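Local coordinates for protein alpha-galactosidase (Lactobacillus brevis, PDB 3MI6) that probably hydrolyses terminal, non-reducing alpha-D-galactose residues from alpha-D-galactosides, as a member of glycosyl hydrolase family 36, at residues 85-90 with 176-181; 180-185 with 272-277; 328-333 with 633-638; 322-327 with 519-524. All coordinates share one frame; numbering follows the deposited sequence.

Contact 1. Residues 85-90 with 176-181; sequences FRQPAF and LNRALS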
loop_
_atom_site.group_PDB
_atom_site.type_symbol
_atom_site.label_atom_id
_atom_site.label_comp_id
_atom_site.label_asym_id
_atom_site.label_seq_id
_atom_site.Cartn_x
_atom_site.Cartn_y
_atom_site.Cartn_z
ATOM N N PHE D 85 25.589 17.585 -11.163
ATOM C CA PHE D 85 25.878 16.186 -11.458
ATOM C C PHE D 85 24.643 15.373 -11.863
ATOM O O PHE D 85 24.739 14.188 -12.174
ATOM C CB PHE D 85 26.653 15.543 -10.314
ATOM C CG PHE D 85 28.048 16.066 -10.182
ATOM C CD1 PHE D 85 29.043 15.659 -11.073
ATOM C CD2 PHE D 85 28.371 16.985 -9.188
ATOM C CE1 PHE D 85 30.339 16.142 -10.972
ATOM C CE2 PHE D 85 29.675 17.474 -9.077
ATOM C CZ PHE D 85 30.657 17.049 -9.974
ATOM N N ARG D 86 23.491 16.030 -11.891
ATOM C CA ARG D 86 22.299 15.419 -12.437
ATOM C C ARG D 86 22.473 15.196 -13.927
ATOM O O ARG D 86 23.483 15.583 -14.503
ATOM C CB ARG D 86 21.096 16.299 -12.170
ATOM C CG ARG D 86 20.739 16.341 -10.725
ATOM C CD ARG D 86 19.686 17.386 -10.481
ATOM N NE ARG D 86 20.275 18.712 -10.430
ATOM C CZ ARG D 86 19.588 19.832 -10.243
ATOM N NH1 ARG D 86 18.267 19.796 -10.094
ATOM N NH2 ARG D 86 20.228 20.994 -10.209
ATOM N N GLN D 87 21.498 14.553 -14.550
ATOM C CA GLN D 87 21.582 14.296 -15.973
ATOM C C GLN D 87 21.449 15.609 -16.712
ATOM O O GLN D 87 20.730 16.483 -16.271
ATOM C CB GLN D 87 20.505 13.301 -16.404
ATOM C CG GLN D 87 20.860 11.859 -16.063
ATOM C CD GLN D 87 22.202 11.410 -16.669
ATOM O OE1 GLN D 87 22.286 11.047 -17.855
ATOM N NE2 GLN D 87 23.254 11.427 -15.849
ATOM N N PRO D 88 22.176 15.770 -17.820
ATOM C CA PRO D 88 22.113 17.030 -18.565
ATOM C C PRO D 88 21.078 16.995 -19.666
ATOM O O PRO D 88 20.673 15.924 -20.094
ATOM C CB PRO D 88 23.507 17.135 -19.181
ATOM C CG PRO D 88 23.914 15.741 -19.381
ATOM C CD PRO D 88 23.313 14.937 -18.247
ATOM N N ALA D 89 20.656 18.166 -20.114
ATOM C CA ALA D 89 19.757 18.262 -21.249
ATOM C C ALA D 89 20.519 18.084 -22.539
ATOM O O ALA D 89 19.954 17.653 -23.540
ATOM C CB ALA D 89 19.077 19.605 -21.272
ATOM N N PHE D 90 21.797 18.444 -22.540
ATOM C CA PHE D 90 22.580 18.368 -23.767
ATOM C C PHE D 90 24.042 18.160 -23.409
ATOM O O PHE D 90 24.403 18.270 -22.238
ATOM C CB PHE D 90 22.427 19.668 -24.554
ATOM C CG PHE D 90 23.197 20.805 -23.962
ATOM C CD1 PHE D 90 22.654 21.567 -22.946
ATOM C CD2 PHE D 90 24.481 21.085 -24.393
ATOM C CE1 PHE D 90 23.355 22.598 -22.385
ATOM C CE2 PHE D 90 25.194 22.118 -23.836
ATOM C CZ PHE D 90 24.624 22.880 -22.824
ATOM N N LEU D 176 27.168 17.076 -31.215
ATOM C CA LEU D 176 26.104 16.986 -30.215
ATOM C C LEU D 176 25.940 15.547 -29.775
ATOM O O LEU D 176 25.456 14.717 -30.559
ATOM C CB LEU D 176 24.772 17.443 -30.780
ATOM C CG LEU D 176 24.627 18.894 -31.182
ATOM C CD1 LEU D 176 23.219 19.098 -31.638
ATOM C CD2 LEU D 176 24.935 19.783 -30.010
ATOM N N ASN D 177 26.324 15.246 -28.534
ATOM C CA ASN D 177 26.160 13.889 -28.017
ATOM C C ASN D 177 24.761 13.657 -27.445
ATOM O O ASN D 177 24.270 12.532 -27.373
ATOM C CB ASN D 177 27.196 13.588 -26.937
ATOM C CG ASN D 177 28.595 13.973 -27.344
ATOM O OD1 ASN D 177 29.261 13.250 -28.079
ATOM N ND2 ASN D 177 29.056 15.108 -26.849
ATOM N N ARG D 178 24.134 14.752 -27.045
ATOM C CA ARG D 178 22.856 14.723 -26.372
ATOM C C ARG D 178 22.130 16.033 -26.660
ATOM O O ARG D 178 22.651 17.110 -26.372
ATOM C CB ARG D 178 23.085 14.559 -24.869
ATOM C CG ARG D 178 21.865 14.704 -24.004
ATOM C CD ARG D 178 22.262 14.493 -22.553
ATOM N NE ARG D 178 22.774 13.147 -22.358
ATOM C CZ ARG D 178 22.259 12.272 -21.502
ATOM N NH1 ARG D 178 21.226 12.619 -20.731
ATOM N NH2 ARG D 178 22.781 11.052 -21.416
ATOM N N ALA D 179 20.935 15.938 -27.234
ATOM C CA ALA D 179 20.151 17.118 -27.570
ATOM C C ALA D 179 18.694 16.910 -27.187
ATOM O O ALA D 179 17.835 16.778 -28.059
ATOM C CB ALA D 179 20.259 17.412 -29.035
ATOM N N LEU D 180 18.413 16.875 -25.884
ATOM C CA LEU D 180 17.036 16.711 -25.428
ATOM C C LEU D 180 16.161 17.875 -25.870
ATOM O O LEU D 180 16.662 18.927 -26.245
ATOM C CB LEU D 180 16.965 16.547 -23.919
ATOM C CG LEU D 180 17.074 15.138 -23.319
ATOM C CD1 LEU D 180 17.135 14.079 -24.378
ATOM C CD2 LEU D 180 18.253 15.027 -22.355
ATOM N N SER D 181 14.850 17.678 -25.822
ATOM C CA SER D 181 13.918 18.688 -26.290
ATOM C C SER D 181 13.383 19.554 -25.181
ATOM O O SER D 181 12.981 20.686 -25.423
ATOM C CB SER D 181 12.747 18.038 -26.999
ATOM O OG SER D 181 13.219 17.350 -28.129
#

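Contact 2. Residues 180-185 with 272-277; sequences LSSQLD and ILTGIN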
loop_
_atom_site.group_PDB
_atom_site.type_symbol
_atom_site.label_atom_id
_atom_site.label_comp_id
_atom_site.label_asym_id
_atom_site.label_seq_id
_atom_site.Cartn_x
_atom_site.Cartn_y
_atom_site.Cartn_z
ATOM N N LEU D 180 18.413 16.875 -25.884
ATOM C CA LEU D 180 17.036 16.711 -25.428
ATOM C C LEU D 180 16.161 17.875 -25.870
ATOM O O LEU D 180 16.662 18.927 -26.245
ATOM C CB LEU D 180 16.965 16.547 -23.919
ATOM C CG LEU D 180 17.074 15.138 -23.319
ATOM C CD1 LEU D 180 17.135 14.079 -24.378
ATOM C CD2 LEU D 180 18.253 15.027 -22.355
ATOM N N SER D 181 14.850 17.678 -25.822
ATOM C CA SER D 181 13.918 18.688 -26.290
ATOM C C SER D 181 13.383 19.554 -25.181
ATOM O O SER D 181 12.981 20.686 -25.423
ATOM C CB SER D 181 12.747 18.038 -26.999
ATOM O OG SER D 181 13.219 17.350 -28.129
ATOM N N SER D 182 13.356 19.024 -23.967
ATOM C CA SER D 182 12.801 19.756 -22.847
ATOM C C SER D 182 13.380 19.263 -21.541
ATOM O O SER D 182 13.561 18.057 -21.343
ATOM C CB SER D 182 11.287 19.601 -22.808
ATOM O OG SER D 182 10.785 20.026 -21.550
ATOM N N GLN D 183 13.682 20.203 -20.654
ATOM C CA GLN D 183 14.052 19.865 -19.294
ATOM C C GLN D 183 13.120 20.608 -18.381
ATOM O O GLN D 183 12.807 21.767 -18.637
ATOM C CB GLN D 183 15.477 20.288 -19.004
ATOM C CG GLN D 183 15.794 20.347 -17.547
ATOM C CD GLN D 183 17.268 20.529 -17.323
ATOM O OE1 GLN D 183 18.071 20.015 -18.089
ATOM N NE2 GLN D 183 17.638 21.251 -16.270
ATOM N N LEU D 184 12.648 19.938 -17.334
ATOM C CA LEU D 184 11.846 20.589 -16.306
ATOM C C LEU D 184 12.343 20.198 -14.939
ATOM O O LEU D 184 12.338 19.025 -14.583
ATOM C CB LEU D 184 10.358 20.248 -16.422
ATOM C CG LEU D 184 9.568 20.792 -15.218
ATOM C CD1 LEU D 184 9.774 22.323 -15.056
ATOM C CD2 LEU D 184 8.065 20.419 -15.219
ATOM N N ASP D 185 12.765 21.184 -14.165
ATOM C CA ASP D 185 13.117 20.925 -12.786
ATOM C C ASP D 185 11.988 21.379 -11.868
ATOM O O ASP D 185 11.511 22.512 -11.977
ATOM C CB ASP D 185 14.424 21.624 -12.416
ATOM C CG ASP D 185 15.646 20.978 -13.062
ATOM O OD1 ASP D 185 15.566 19.796 -13.480
ATOM O OD2 ASP D 185 16.699 21.650 -13.133
ATOM N N ILE D 272 12.684 16.276 -15.090
ATOM C CA ILE D 272 12.026 15.570 -16.182
ATOM C C ILE D 272 12.658 15.952 -17.526
ATOM O O ILE D 272 12.569 17.089 -17.956
ATOM C CB ILE D 272 10.489 15.849 -16.235
ATOM C CG1 ILE D 272 9.795 15.472 -14.922
ATOM C CG2 ILE D 272 9.836 15.065 -17.358
ATOM C CD1 ILE D 272 10.202 16.286 -13.712
ATOM N N LEU D 273 13.287 14.981 -18.182
ATOM C CA LEU D 273 13.961 15.180 -19.461
ATOM C C LEU D 273 13.183 14.471 -20.516
ATOM O O LEU D 273 12.829 13.335 -20.307
ATOM C CB LEU D 273 15.348 14.538 -19.424
ATOM C CG LEU D 273 16.466 15.264 -18.687
ATOM C CD1 LEU D 273 17.779 14.543 -18.866
ATOM C CD2 LEU D 273 16.548 16.664 -19.235
ATOM N N THR D 274 12.915 15.115 -21.647
ATOM C CA THR D 274 12.285 14.425 -22.776
ATOM C C THR D 274 12.787 14.858 -24.159
ATOM O O THR D 274 12.927 16.039 -24.441
ATOM C CB THR D 274 10.742 14.496 -22.730
ATOM O OG1 THR D 274 10.320 15.852 -22.594
ATOM C CG2 THR D 274 10.192 13.683 -21.551
ATOM N N GLY D 275 13.067 13.888 -25.018
ATOM C CA GLY D 275 13.428 14.161 -26.392
ATOM C C GLY D 275 14.029 12.929 -27.047
ATOM O O GLY D 275 13.730 11.789 -26.676
ATOM N N ILE D 276 14.881 13.162 -28.038
ATOM C CA ILE D 276 15.591 12.092 -28.711
ATOM C C ILE D 276 16.486 11.351 -27.721
ATOM O O ILE D 276 17.233 11.955 -26.962
ATOM C CB ILE D 276 16.451 12.654 -29.843
ATOM C CG1 ILE D 276 15.575 13.407 -30.835
ATOM C CG2 ILE D 276 17.214 11.545 -30.535
ATOM C CD1 ILE D 276 16.345 13.973 -31.996
ATOM N N ASN D 277 16.398 10.034 -27.736
ATOM C CA ASN D 277 17.214 9.206 -26.876
ATOM C C ASN D 277 18.707 9.488 -27.045
ATOM O O ASN D 277 19.268 9.216 -28.101
ATOM C CB ASN D 277 16.919 7.745 -27.206
ATOM C CG ASN D 277 17.550 6.788 -26.233
ATOM O OD1 ASN D 277 17.304 5.582 -26.310
ATOM N ND2 ASN D 277 18.358 7.310 -25.299
HETATM O O HOH W 1 15.575 15.902 -28.663
HETATM O O HOH W 2 10.869 17.331 -20.289
#

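Contact 3. Residues 328-333 with 633-638; sequences EERPVL and FQFGKF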
loop_
_atom_site.group_PDB
_atom_site.type_symbol
_atom_site.label_atom_id
_atom_site.label_comp_id
_atom_site.label_asym_id
_atom_site.label_seq_id
_atom_site.Cartn_x
_atom_site.Cartn_y
_atom_site.Cartn_z
ATOM N N GLU D 328 -12.723 16.241 -39.821
ATOM C CA GLU D 328 -13.571 15.521 -40.759
ATOM C C GLU D 328 -13.933 14.125 -40.242
ATOM O O GLU D 328 -13.073 13.349 -39.847
ATOM C CB GLU D 328 -12.928 15.450 -42.151
ATOM C CG GLU D 328 -13.877 14.920 -43.231
ATOM C CD GLU D 328 -13.255 14.891 -44.629
ATOM O OE1 GLU D 328 -12.600 13.879 -44.977
ATOM O OE2 GLU D 328 -13.436 15.877 -45.383
ATOM N N GLU D 329 -15.218 13.819 -40.230
ATOM C CA GLU D 329 -15.649 12.487 -39.867
ATOM C C GLU D 329 -14.925 11.458 -40.723
ATOM O O GLU D 329 -14.813 11.600 -41.940
ATOM C CB GLU D 329 -17.173 12.357 -39.992
ATOM C CG GLU D 329 -17.921 13.213 -38.968
ATOM C CD GLU D 329 -19.431 13.096 -39.049
ATOM O OE1 GLU D 329 -19.952 12.083 -39.561
ATOM O OE2 GLU D 329 -20.107 14.033 -38.585
ATOM N N ARG D 330 -14.420 10.426 -40.070
ATOM C CA ARG D 330 -13.747 9.351 -40.767
ATOM C C ARG D 330 -14.656 8.202 -41.152
ATOM O O ARG D 330 -15.507 7.764 -40.371
ATOM C CB ARG D 330 -12.566 8.889 -39.957
ATOM C CG ARG D 330 -11.473 9.883 -40.136
ATOM C CD ARG D 330 -10.744 10.122 -38.899
ATOM N NE ARG D 330 -10.565 11.537 -38.649
ATOM C CZ ARG D 330 -9.494 12.005 -38.044
ATOM N NH1 ARG D 330 -8.536 11.160 -37.704
ATOM N NH2 ARG D 330 -9.372 13.289 -37.784
ATOM N N PRO D 331 -14.479 7.708 -42.374
ATOM C CA PRO D 331 -15.446 6.784 -42.962
ATOM C C PRO D 331 -15.471 5.426 -42.237
ATOM O O PRO D 331 -14.498 5.057 -41.590
ATOM C CB PRO D 331 -14.935 6.642 -44.394
ATOM C CG PRO D 331 -13.461 6.806 -44.278
ATOM C CD PRO D 331 -13.268 7.848 -43.197
ATOM N N VAL D 332 -16.586 4.706 -42.317
ATOM C CA VAL D 332 -16.617 3.337 -41.840
ATOM C C VAL D 332 -16.011 2.447 -42.920
ATOM O O VAL D 332 -16.487 2.416 -44.048
ATOM C CB VAL D 332 -18.045 2.889 -41.524
ATOM C CG1 VAL D 332 -18.060 1.429 -41.090
ATOM C CG2 VAL D 332 -18.634 3.765 -40.457
ATOM N N LEU D 333 -14.944 1.733 -42.588
ATOM C CA LEU D 333 -14.241 0.975 -43.605
ATOM C C LEU D 333 -14.353 -0.518 -43.371
ATOM O O LEU D 333 -14.730 -0.960 -42.289
ATOM C CB LEU D 333 -12.775 1.372 -43.633
ATOM C CG LEU D 333 -11.953 1.054 -42.382
ATOM C CD1 LEU D 333 -11.511 -0.400 -42.347
ATOM C CD2 LEU D 333 -10.743 1.964 -42.321
ATOM N N PHE D 633 -19.132 10.239 -31.222
ATOM C CA PHE D 633 -18.203 9.146 -30.973
ATOM C C PHE D 633 -16.758 9.516 -31.309
ATOM O O PHE D 633 -15.839 9.332 -30.514
ATOM C CB PHE D 633 -18.618 7.932 -31.793
ATOM C CG PHE D 633 -19.637 7.048 -31.120
ATOM C CD1 PHE D 633 -19.432 6.578 -29.843
ATOM C CD2 PHE D 633 -20.777 6.656 -31.789
ATOM C CE1 PHE D 633 -20.347 5.761 -29.238
ATOM C CE2 PHE D 633 -21.699 5.837 -31.187
ATOM C CZ PHE D 633 -21.482 5.391 -29.912
ATOM N N GLN D 634 -16.558 10.063 -32.495
ATOM C CA GLN D 634 -15.225 10.437 -32.926
ATOM C C GLN D 634 -14.659 11.711 -32.286
ATOM O O GLN D 634 -13.483 11.737 -31.961
ATOM C CB GLN D 634 -15.178 10.523 -34.450
ATOM C CG GLN D 634 -15.453 9.196 -35.138
ATOM C CD GLN D 634 -15.398 9.344 -36.638
ATOM O OE1 GLN D 634 -15.314 10.465 -37.142
ATOM N NE2 GLN D 634 -15.424 8.229 -37.364
ATOM N N PHE D 635 -15.462 12.760 -32.094
ATOM C CA PHE D 635 -14.895 14.053 -31.656
ATOM C C PHE D 635 -15.406 14.598 -30.324
ATOM O O PHE D 635 -14.872 15.590 -29.809
ATOM C CB PHE D 635 -15.041 15.133 -32.736
ATOM C CG PHE D 635 -14.527 14.717 -34.073
ATOM C CD1 PHE D 635 -13.160 14.563 -34.285
ATOM C CD2 PHE D 635 -15.403 14.475 -35.122
ATOM C CE1 PHE D 635 -12.675 14.187 -35.512
ATOM C CE2 PHE D 635 -14.925 14.090 -36.364
ATOM C CZ PHE D 635 -13.555 13.947 -36.565
ATOM N N GLY D 636 -16.434 13.957 -29.771
ATOM C CA GLY D 636 -16.962 14.346 -28.478
ATOM C C GLY D 636 -15.932 14.307 -27.371
ATOM O O GLY D 636 -14.967 13.555 -27.428
ATOM N N LYS D 637 -16.135 15.133 -26.355
ATOM C CA LYS D 637 -15.206 15.210 -25.239
ATOM C C LYS D 637 -15.225 13.882 -24.475
ATOM O O LYS D 637 -16.295 13.331 -24.179
ATOM C CB LYS D 637 -15.557 16.398 -24.331
ATOM C CG LYS D 637 -14.541 16.649 -23.232
ATOM C CD LYS D 637 -14.903 17.844 -22.365
ATOM C CE LYS D 637 -14.654 19.150 -23.109
ATOM N NZ LYS D 637 -14.586 20.290 -22.142
ATOM N N PHE D 638 -14.040 13.369 -24.158
ATOM C CA PHE D 638 -13.909 12.008 -23.656
ATOM C C PHE D 638 -13.620 11.964 -22.163
ATOM O O PHE D 638 -12.624 12.505 -21.682
ATOM C CB PHE D 638 -12.805 11.278 -24.431
ATOM C CG PHE D 638 -12.725 9.791 -24.172
ATOM C CD1 PHE D 638 -11.860 9.282 -23.213
ATOM C CD2 PHE D 638 -13.462 8.899 -24.933
ATOM C CE1 PHE D 638 -11.764 7.902 -22.993
ATOM C CE2 PHE D 638 -13.368 7.521 -24.712
ATOM C CZ PHE D 638 -12.518 7.025 -23.742
#

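Contact 4. Residues 322-327 with 519-524; sequences NPRFAH and YPNVLF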
loop_
_atom_site.group_PDB
_atom_site.type_symbol
_atom_site.label_atom_id
_atom_site.label_comp_id
_atom_site.label_asym_id
_atom_site.label_seq_id
_atom_site.Cartn_x
_atom_site.Cartn_y
_atom_site.Cartn_z
ATOM N N ASN D 322 -2.985 17.100 -39.046
ATOM C CA ASN D 322 -3.317 17.405 -40.425
ATOM C C ASN D 322 -4.691 18.068 -40.357
ATOM O O ASN D 322 -5.673 17.423 -39.997
ATOM C CB ASN D 322 -3.239 16.103 -41.237
ATOM C CG ASN D 322 -3.525 16.296 -42.729
ATOM O OD1 ASN D 322 -4.312 17.142 -43.115
ATOM N ND2 ASN D 322 -2.903 15.469 -43.564
ATOM N N PRO D 323 -4.766 19.366 -40.709
ATOM C CA PRO D 323 -6.012 20.157 -40.759
ATOM C C PRO D 323 -7.030 19.664 -41.790
ATOM O O PRO D 323 -8.220 19.964 -41.707
ATOM C CB PRO D 323 -5.521 21.551 -41.150
ATOM C CG PRO D 323 -4.105 21.582 -40.722
ATOM C CD PRO D 323 -3.584 20.201 -40.959
ATOM N N ARG D 324 -6.553 18.914 -42.766
ATOM C CA ARG D 324 -7.410 18.348 -43.785
ATOM C C ARG D 324 -8.332 17.290 -43.188
ATOM O O ARG D 324 -9.370 16.965 -43.767
ATOM C CB ARG D 324 -6.541 17.745 -44.894
ATOM C CG ARG D 324 -7.298 17.006 -45.962
ATOM C CD ARG D 324 -8.271 17.933 -46.677
ATOM N NE ARG D 324 -9.103 17.184 -47.616
ATOM C CZ ARG D 324 -10.274 16.640 -47.298
ATOM N NH1 ARG D 324 -10.768 16.775 -46.069
ATOM N NH2 ARG D 324 -10.950 15.963 -48.211
ATOM N N PHE D 325 -7.954 16.733 -42.041
ATOM C CA PHE D 325 -8.745 15.650 -41.464
ATOM C C PHE D 325 -9.002 15.810 -39.974
ATOM O O PHE D 325 -9.776 15.064 -39.403
ATOM C CB PHE D 325 -8.130 14.274 -41.766
ATOM C CG PHE D 325 -8.143 13.904 -43.223
ATOM C CD1 PHE D 325 -6.992 14.012 -43.993
ATOM C CD2 PHE D 325 -9.301 13.447 -43.821
ATOM C CE1 PHE D 325 -6.998 13.685 -45.331
ATOM C CE2 PHE D 325 -9.318 13.103 -45.171
ATOM C CZ PHE D 325 -8.160 13.221 -45.926
ATOM N N ALA D 326 -8.379 16.809 -39.365
ATOM C CA ALA D 326 -8.530 17.072 -37.942
ATOM C C ALA D 326 -9.974 16.992 -37.459
ATOM O O ALA D 326 -10.237 16.458 -36.370
ATOM C CB ALA D 326 -7.966 18.432 -37.609
ATOM N N HIS D 327 -10.895 17.548 -38.249
ATOM C CA HIS D 327 -12.312 17.655 -37.877
ATOM C C HIS D 327 -13.264 16.884 -38.797
ATOM O O HIS D 327 -14.478 16.875 -38.586
ATOM C CB HIS D 327 -12.755 19.113 -37.859
ATOM C CG HIS D 327 -11.936 19.988 -36.970
ATOM N ND1 HIS D 327 -10.690 20.457 -37.330
ATOM C CD2 HIS D 327 -12.194 20.504 -35.747
ATOM C CE1 HIS D 327 -10.209 21.217 -36.363
ATOM N NE2 HIS D 327 -11.105 21.264 -35.392
ATOM N N TYR D 519 -0.956 15.196 -52.724
ATOM C CA TYR D 519 -2.276 14.560 -52.818
ATOM C C TYR D 519 -3.038 14.687 -51.503
ATOM O O TYR D 519 -3.319 13.685 -50.850
ATOM C CB TYR D 519 -2.136 13.074 -53.185
ATOM C CG TYR D 519 -1.244 12.792 -54.390
ATOM C CD1 TYR D 519 -1.775 12.704 -55.674
ATOM C CD2 TYR D 519 0.126 12.607 -54.239
ATOM C CE1 TYR D 519 -0.970 12.448 -56.766
ATOM C CE2 TYR D 519 0.933 12.351 -55.322
ATOM C CZ TYR D 519 0.386 12.270 -56.586
ATOM O OH TYR D 519 1.202 12.012 -57.666
ATOM N N PRO D 520 -3.372 15.926 -51.112
ATOM C CA PRO D 520 -3.916 16.226 -49.778
ATOM C C PRO D 520 -5.289 15.620 -49.454
ATOM O O PRO D 520 -5.722 15.751 -48.319
ATOM C CB PRO D 520 -4.007 17.758 -49.767
ATOM C CG PRO D 520 -4.004 18.157 -51.204
ATOM C CD PRO D 520 -3.138 17.150 -51.897
ATOM N N ASN D 521 -5.953 14.971 -50.401
ATOM C CA ASN D 521 -7.277 14.395 -50.134
ATOM C C ASN D 521 -7.179 12.937 -49.727
ATOM O O ASN D 521 -8.190 12.245 -49.545
ATOM C CB ASN D 521 -8.186 14.529 -51.358
ATOM C CG ASN D 521 -8.475 15.973 -51.704
ATOM O OD1 ASN D 521 -8.406 16.862 -50.840
ATOM N ND2 ASN D 521 -8.796 16.222 -52.970
ATOM N N VAL D 522 -5.948 12.475 -49.605
ATOM C CA VAL D 522 -5.702 11.103 -49.259
ATOM C C VAL D 522 -5.571 11.026 -47.753
ATOM O O VAL D 522 -4.752 11.714 -47.145
ATOM C CB VAL D 522 -4.428 10.579 -49.934
ATOM C CG1 VAL D 522 -3.983 9.263 -49.301
ATOM C CG2 VAL D 522 -4.644 10.427 -51.433
ATOM N N LEU D 523 -6.419 10.193 -47.165
ATOM C CA LEU D 523 -6.394 9.884 -45.752
ATOM C C LEU D 523 -5.327 8.826 -45.499
ATOM O O LEU D 523 -5.423 7.717 -46.022
ATOM C CB LEU D 523 -7.759 9.329 -45.370
ATOM C CG LEU D 523 -8.103 9.024 -43.920
ATOM C CD1 LEU D 523 -7.596 10.122 -42.982
ATOM C CD2 LEU D 523 -9.617 8.840 -43.806
ATOM N N PHE D 524 -4.303 9.170 -44.721
ATOM C CA PHE D 524 -3.296 8.196 -44.311
ATOM C C PHE D 524 -3.614 7.682 -42.921
ATOM O O PHE D 524 -3.708 8.458 -41.967
ATOM C CB PHE D 524 -1.885 8.799 -44.321
ATOM C CG PHE D 524 -1.346 9.052 -45.687
ATOM C CD1 PHE D 524 -1.475 10.288 -46.274
ATOM C CD2 PHE D 524 -0.720 8.049 -46.391
ATOM C CE1 PHE D 524 -0.992 10.520 -47.536
ATOM C CE2 PHE D 524 -0.234 8.277 -47.670
ATOM C CZ PHE D 524 -0.367 9.518 -48.238
#

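Contact 1. Residues 85-90 with 176-181
Ala89 and Leu180 join the loop to the strand by a backbone hydrogen bond. Leu180 N donates a hydrogen bond to Ala89 O at 2.9 Å, almost in line with the C=O bond. Next to it, Phe90 and Ala179 form an antiparallel, non-hydrogen-bonded bridge. This side is the tightly packed one. Leu180 CD2 lies against Pro88 O at 3.4 Å, and the Phe90 ring turns off to meet Tyr77 and Phe166. The more open side is built on Arg178, which is partly exposed. Its CG stands anti to the backbone N (chi1 172°), and the chain then reaches out along the loop past Ala89 and Pro88. Arg178 CD packs on Pro88 CG at 3.8 Å, the two side chains crossing at about a right angle. Pro88 CD sits over one face of the guanidinium. Arg178 NH1 gives a weak hydrogen bond to Pro88 O at 3.4 Å. Gln87 OE1 approaches the same group, its amide plane turned 77° from the guanidinium. A long, weak ion pair links Arg178 NH2 to Asp279 of the second subunit. The contact thus fastens a loop to the sheet of the N-terminal domain mainly through backbone carbonyls, while the arginine charge probably remains partly solvated.

Contact 2. Residues 180-185 with 272-277
Ser181 and Ser182 both face Thr274 in a classic beta bulge, set in an antiparallel strand pair of the N-terminal beta domain. The axes of strands 182-185 and 272-274 come within 4.8 Å, nearly antiparallel at 174°. Backbone bonds come first. At the bulge, Thr274 O accepts from Ser181 N at 2.9 Å and more weakly from Ser182 N. Thr274 N returns a bond to Ser182 O, in the carbonyl plane. Further along, Leu184 and Ile272 form a hydrogen-bonded pair, with Ile272 N to Leu184 O at 2.8 Å and a second bond in the reverse sense.

Apolar contacts lie on both faces. On one, Leu273 spreads its two methyls: CD1 meets Leu180 CD2 at 3.6 Å, and CD2 meets Gln183 CB at 3.8 Å. The Gln183 and Leu273 side chains lie side by side and point the same way. On the other face, the side chains of Leu184 and Ile272 meet at their CB atoms and both pack on Phe250.

Polar side chains bridge through two waters. One water joins Ser181 OG to Ile276 N, and Ser181 OG also bonds Pro294 O. Thr274 OG1 lies between its backbone N and carbonyl carbon (chi1 53°). There it meets a second water at 2.8 Å, which also bonds Ser182 OG and donates to Ile272 O at 2.9 Å.

Contact 3. Residues 328-333 with 633-638
Gln634 presents its side-chain amide to the backbone of Arg330. Its chain is extended beyond CG (chi2 180°), which carries the amide across to the loop. Gln634 OE1 accepts from Arg330 N at 3.1 Å, and Gln634 NE2 donates to Arg330 O at 3.0 Å. Both bonds are fairly straight. Arg330 O lies close to the amide plane, so the amide grips one residue from both ends and its rotation is fixed. Gln634 NE2 also bonds Tyr626 OH, and Arg330 O takes a further bond from Arg630. This pairing ties the loop that leads into strand 333-335, the first strand of the TIM barrel, to the end of helix 630-635. Phe635, the last residue of that helix, turns its ring edge to the same loop. Phe635 CZ meets Glu328 O at 3.4 Å, near the ring plane, and Phe635 CE2 lies 3.9 Å from Glu329 N. The Arg330 side chain crosses Phe635 at about a right angle, with guanidinium and ring planes 66° apart. Arg330 NE makes a weak but straight bond to Glu328 O, in the guanidinium plane. Glu329 CG passes beside Phe635 CE2 at 4.1 Å, while its carboxylate forms a salt bridge with Arg630.

Contact 4. Residues 322-327 with 519-524
A type I beta turn, Tyr519 to Val522, leads from helix 500-518 into barrel strand 523-526 and meets the loop 322-327. Phe325 is the central side chain. With CG anti to the backbone N (chi1 -174°), Leu523 brings CD1 over the centre of one ring face, a CH-pi contact 3.8 Å from the Phe325 centroid and 12° off the normal. The ring edge turns to the turn backbone, with Phe325 CZ 3.7 Å from Asn521 O. On the opposite face lies Arg324 NH1, offset toward the rim. Arg324 bends at chi2 (61°) and lays its CG on Pro520 O. Arg324 NE then makes a weak but straight bond to Asn521 OD1 at 3.3 Å, at the guanidinium edge. Arg324 NH1 has a salt bridge to Glu328. An Asx turn shapes the loop: Asn322 OD1 accepts from Arg324 N at 2.9 Å. The arrangement belongs to an alpha-to-beta connection of a TIM barrel.

Overall arrangement
Contacts 1 and 2 are neighbours in one sheet of the N-terminal domain, with centres 8 Å apart. They share Leu180 and Ser181 on strand 174-186, and Ala89 CB touches Gln183 OE1 at 3.4 Å. Contacts 3 and 4 form a second pair, with centres 14 Å apart in the TIM-barrel domain. Both use the chain between helix 305-319 and strand 333-335, and Pro331 CD meets Leu523 CD2 at 3.8 Å. The two pairs do not touch: contacts 2 and 4 have their nearest atoms about 20 Å apart. Contacts 1 to 3 lie away from the predicted substrate site. In contact 4, the Val522 side chain is about 9 Å from that of Trp478, a predicted substrate-binding residue.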